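PDB 3L4A: odorant binding protein (AGAP010409-PA) from Anopheles gambiae, which probably binds and carries small odorant molecules, as secreted members of the insect PBP/GOBP family generally do. Local coordinates for residues E5-I8 / E9-N13; H39-V42 / R43-L47. All blocks are in the same frame, centred on the assembly; numbering follows the deposited sequence.

Interaction 1 (E5-I8 / E9-N13)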
loop_
_atom_site.group_PDB
_atom_site.type_symbol
_atom_site.label_atom_id
_atom_site.label_comp_id
_atom_site.label_asym_id
_atom_site.label_seq_id
_atom_site.Cartn_x
_atom_site.Cartn_y
_atom_site.Cartn_z
ATOM N N GLU A 5 -1.059 -5.347 14.083
ATOM C CA GLU A 5 0.184 -5.367 14.853
ATOM C C GLU A 5 1.159 -6.422 14.347
ATOM O O GLU A 5 2.342 -6.142 14.161
ATOM C CB GLU A 5 -0.120 -5.634 16.330
ATOM C CG GLU A 5 -1.065 -6.812 16.556
ATOM C CD GLU A 5 -0.904 -7.458 17.922
ATOM O OE1 GLU A 5 0.001 -7.051 18.679
ATOM O OE2 GLU A 5 -1.685 -8.381 18.237
ATOM N N SER A 6 0.655 -7.635 14.142
ATOM C CA SER A 6 1.495 -8.772 13.778
ATOM C C SER A 6 2.294 -8.498 12.505
ATOM O O SER A 6 3.500 -8.750 12.443
ATOM C CB SER A 6 0.627 -10.022 13.604
ATOM O OG SER A 6 1.395 -11.134 13.194
ATOM N N VAL A 7 1.611 -7.976 11.493
ATOM C CA VAL A 7 2.243 -7.702 10.207
ATOM C C VAL A 7 3.257 -6.559 10.297
ATOM O O VAL A 7 4.303 -6.605 9.652
ATOM C CB VAL A 7 1.182 -7.435 9.115
ATOM C CG1 VAL A 7 1.830 -6.945 7.847
ATOM C CG2 VAL A 7 0.387 -8.698 8.838
ATOM N N ILE A 8 2.973 -5.551 11.116
ATOM C CA ILE A 8 3.931 -4.465 11.314
ATOM C C ILE A 8 5.231 -4.994 11.927
ATOM O O ILE A 8 6.338 -4.678 11.468
ATOM C CB ILE A 8 3.352 -3.337 12.192
ATOM C CG1 ILE A 8 2.325 -2.525 11.398
ATOM C CG2 ILE A 8 4.467 -2.433 12.692
ATOM C CD1 ILE A 8 1.572 -1.513 12.237
ATOM N N GLU A 9 5.102 -5.823 12.958
ATOM C CA GLU A 9 6.283 -6.375 13.600
ATOM C C GLU A 9 7.068 -7.287 12.655
ATOM O O GLU A 9 8.285 -7.182 12.548
ATOM C CB GLU A 9 5.895 -7.123 14.878
ATOM C CG GLU A 9 5.042 -6.286 15.835
ATOM C CD GLU A 9 5.752 -5.034 16.289
ATOM O OE1 GLU A 9 5.086 -3.989 16.440
ATOM O OE2 GLU A 9 6.981 -5.091 16.482
ATOM N N SER A 10 6.368 -8.177 11.952
ATOM C CA SER A 10 7.048 -9.091 11.044
ATOM C C SER A 10 7.723 -8.345 9.897
ATOM O O SER A 10 8.842 -8.661 9.514
ATOM C CB SER A 10 6.075 -10.142 10.517
ATOM O OG SER A 10 5.617 -10.946 11.593
ATOM N N CYS A 11 7.038 -7.351 9.347
ATOM C CA CYS A 11 7.637 -6.574 8.268
ATOM C C CYS A 11 8.825 -5.732 8.747
ATOM O O CYS A 11 9.773 -5.507 7.999
ATOM C CB CYS A 11 6.593 -5.728 7.547
ATOM S SG CYS A 11 5.604 -6.705 6.386
ATOM N N SER A 12 8.780 -5.279 9.995
ATOM C CA SER A 12 9.911 -4.542 10.538
ATOM C C SER A 12 11.135 -5.449 10.628
ATOM O O SER A 12 12.266 -4.987 10.508
ATOM C CB SER A 12 9.578 -3.936 11.902
ATOM O OG SER A 12 9.644 -4.910 12.930
ATOM N N ASN A 13 10.910 -6.745 10.814
ATOM C CA ASN A 13 12.019 -7.684 10.842
ATOM C C ASN A 13 12.473 -8.135 9.465
ATOM O O ASN A 13 13.663 -8.359 9.246
ATOM C CB ASN A 13 11.681 -8.876 11.734
ATOM C CG ASN A 13 11.788 -8.523 13.191
ATOM O OD1 ASN A 13 12.709 -7.805 13.589
ATOM N ND2 ASN A 13 10.845 -8.998 13.997
HETATM O O HOH W 1 3.004 -11.835 11.095
#
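A water on the exposed face of the helix is held by Ser6 OG at 2.7 Å and, in one of the two conformers of Ser10, by Ser10 OG at 2.8 Å, a bridge that suits short hydroxyls in solvent. The backbone runs in the i to i+4 pattern, with Glu9 N donating to Glu5 O, Ser10 N to Ser6 O and Ser12 N to Ile8 O. Cys11 N reaches Val7 O at 2.9 Å, with an N-H...O angle of 160°. Cys11 CB lies 3.2 Å from Val7 O, and chi1 of -78° sets the sulfur beside the backbone N, where Cys11 SG meets Val7 CG1 at 4.1 Å; beta-branched valine fits because one methyl can pack beside the sulfur. Glu9 O takes two donors from the same face of its plane, Asn13 N and, in one of two conformers, the Ser12 hydroxyl (Ser12 OG to Glu9 O 2.7 Å), a bond back to the helix that serine is short enough to make. The Glu9 chain bends at chi2 (-60°), and Glu9 CG passes 3.2 Å from Glu5 O; its carboxylate forms salt bridges with Lys24 and Arg28. Glu9 thus ties helix 5-14 to helix 21-28, while Val7 and Cys11 pack on Ile45, and Cys11 also on Phe41, of helix 36-48, with the Cys11-Cys44 disulfide fastening those two helices together.

Interaction 2 (H39-V42 / R43-L47)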
loop_
_atom_site.group_PDB
_atom_site.type_symbol
_atom_site.label_atom_id
_atom_site.label_comp_id
_atom_site.label_asym_id
_atom_site.label_seq_id
_atom_site.Cartn_x
_atom_site.Cartn_y
_atom_site.Cartn_z
ATOM N N HIS A 39 9.908 2.514 1.905
ATOM C CA HIS A 39 9.453 1.954 0.632
ATOM C C HIS A 39 9.316 0.446 0.755
ATOM O O HIS A 39 8.295 -0.136 0.387
ATOM C CB HIS A 39 10.423 2.254 -0.508
ATOM C CG HIS A 39 10.536 3.703 -0.852
ATOM N ND1 HIS A 39 11.523 4.185 -1.685
ATOM C CD2 HIS A 39 9.804 4.777 -0.474
ATOM C CE1 HIS A 39 11.388 5.494 -1.813
ATOM N NE2 HIS A 39 10.353 5.880 -1.089
ATOM N N CYS A 40 10.362 -0.197 1.256
ATOM C CA CYS A 40 10.343 -1.643 1.400
ATOM C C CYS A 40 9.361 -2.110 2.465
ATOM O O CYS A 40 8.744 -3.165 2.322
ATOM C CB CYS A 40 11.748 -2.190 1.670
ATOM S SG CYS A 40 12.867 -2.063 0.252
ATOM N N PHE A 41 9.198 -1.321 3.521
ATOM C CA PHE A 41 8.225 -1.639 4.555
ATOM C C PHE A 41 6.803 -1.654 3.980
ATOM O O PHE A 41 6.027 -2.575 4.242
ATOM C CB PHE A 41 8.329 -0.653 5.721
ATOM C CG PHE A 41 7.407 -0.976 6.861
ATOM C CD1 PHE A 41 7.738 -1.968 7.772
ATOM C CD2 PHE A 41 6.204 -0.306 7.013
ATOM C CE1 PHE A 41 6.900 -2.276 8.823
ATOM C CE2 PHE A 41 5.352 -0.610 8.062
ATOM C CZ PHE A 41 5.700 -1.602 8.968
ATOM N N VAL A 42 6.466 -0.626 3.204
ATOM C CA VAL A 42 5.152 -0.540 2.586
ATOM C C VAL A 42 4.927 -1.706 1.624
ATOM O O VAL A 42 3.859 -2.320 1.614
ATOM C CB VAL A 42 4.983 0.809 1.884
ATOM C CG1 VAL A 42 3.797 0.764 0.921
ATOM C CG2 VAL A 42 4.828 1.902 2.936
ATOM N N ARG A 43 5.941 -2.044 0.839
ATOM C CA ARG A 43 5.852 -3.234 -0.005
ATOM C C ARG A 43 5.536 -4.474 0.834
ATOM O O ARG A 43 4.658 -5.260 0.493
ATOM C CB ARG A 43 7.141 -3.452 -0.786
ATOM C CG ARG A 43 7.167 -4.767 -1.553
ATOM C CD ARG A 43 8.382 -4.846 -2.447
ATOM N NE ARG A 43 8.479 -6.136 -3.126
ATOM C CZ ARG A 43 9.106 -7.195 -2.623
ATOM N NH1 ARG A 43 9.709 -7.113 -1.442
ATOM N NH2 ARG A 43 9.142 -8.328 -3.307
ATOM N N CYS A 44 6.264 -4.656 1.930
ATOM C CA CYS A 44 6.090 -5.826 2.777
ATOM C C CYS A 44 4.668 -5.917 3.321
ATOM O O CYS A 44 4.049 -6.976 3.285
ATOM C CB CYS A 44 7.102 -5.789 3.925
ATOM S SG CYS A 44 7.022 -7.224 5.021
ATOM N N ILE A 45 4.150 -4.806 3.840
ATOM C CA ILE A 45 2.797 -4.801 4.400
ATOM C C ILE A 45 1.773 -5.124 3.310
ATOM O O ILE A 45 0.834 -5.900 3.517
ATOM C CB ILE A 45 2.450 -3.439 5.035
ATOM C CG1 ILE A 45 3.369 -3.141 6.228
ATOM C CG2 ILE A 45 0.980 -3.401 5.434
ATOM C CD1 ILE A 45 3.339 -4.172 7.306
ATOM N N GLY A 46 1.963 -4.542 2.133
ATOM C CA GLY A 46 1.056 -4.786 1.030
ATOM C C GLY A 46 1.062 -6.242 0.612
ATOM O O GLY A 46 0.008 -6.828 0.353
ATOM N N LEU A 47 2.248 -6.839 0.535
ATOM C CA LEU A 47 2.347 -8.256 0.192
ATOM C C LEU A 47 1.705 -9.146 1.250
ATOM O O LEU A 47 0.951 -10.059 0.915
ATOM C CB LEU A 47 3.809 -8.661 -0.006
ATOM C CG LEU A 47 4.516 -8.044 -1.212
ATOM C CD1 LEU A 47 5.995 -8.397 -1.191
ATOM C CD2 LEU A 47 3.862 -8.514 -2.518
#
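Ile45 leans back one turn along helix 36-48 and lies against the ring of Phe41. From Ile45 CB, 3.8 Å from the carbonyl oxygen Phe41 O, the chain turns at chi1 of -64°, which places CG1 beside the backbone N. Ile45 CG1 comes within 3.4 Å of Phe41 O and makes a CH-pi contact with the ring, whose centroid is 4.0 Å away, 25° off the normal. It stands above one face, displaced toward the rim, and the ring atom nearest to Ile45 CG1 is Phe41 CE2 at 3.7 Å. A second bend carries Ile45 CD1 to Phe41 CZ, 3.9 Å away. The ring reaches this place because Phe41 CG stands anti to its backbone N, chi1 -177°; Tyr27 also stacks with it. The backbone joins the same residues through Ile45 N to Phe41 O, 2.9 Å, one of four i to i+4 bonds that cross from 39-42 to 43-47, with Leu47 N to Arg43 O continuing the series. Buried Gly46 adds no side chain to this packed turn. Cys40 forms a disulfide with Cys97 of helix 96-105; cysteines one turn apart, Cys40 and Cys44, let one helix anchor two disulfides, as in classic insect odorant-binding proteins. The side-chain contact thus rests on dispersion and CH-pi attraction, while the charge of the extended Arg43 is met beyond this turn, by Asp54.

From the N terminus, interaction 1 comes first, within helix 5-14, and interaction 2 follows within helix 36-48; each consists of contacts one turn apart within a single helix, so neither closes a tertiary loop, encloses the other or crosses it. What joins them is the Cys11-Cys44 disulfide, which closes a long loop containing helix 21-28. Close by, Ile8 O lies 3.6 Å from Phe41 CE1. Residues 39-47 also carry Cys40, whose bond to Cys97 reaches helix 96-105. Since Cys40 lies between Cys11 and Cys44 in sequence, these two disulfides cross, and Cys84-Cys106 in turn crosses Cys40-Cys97, the interlocked pattern known from classic insect odorant-binding proteins.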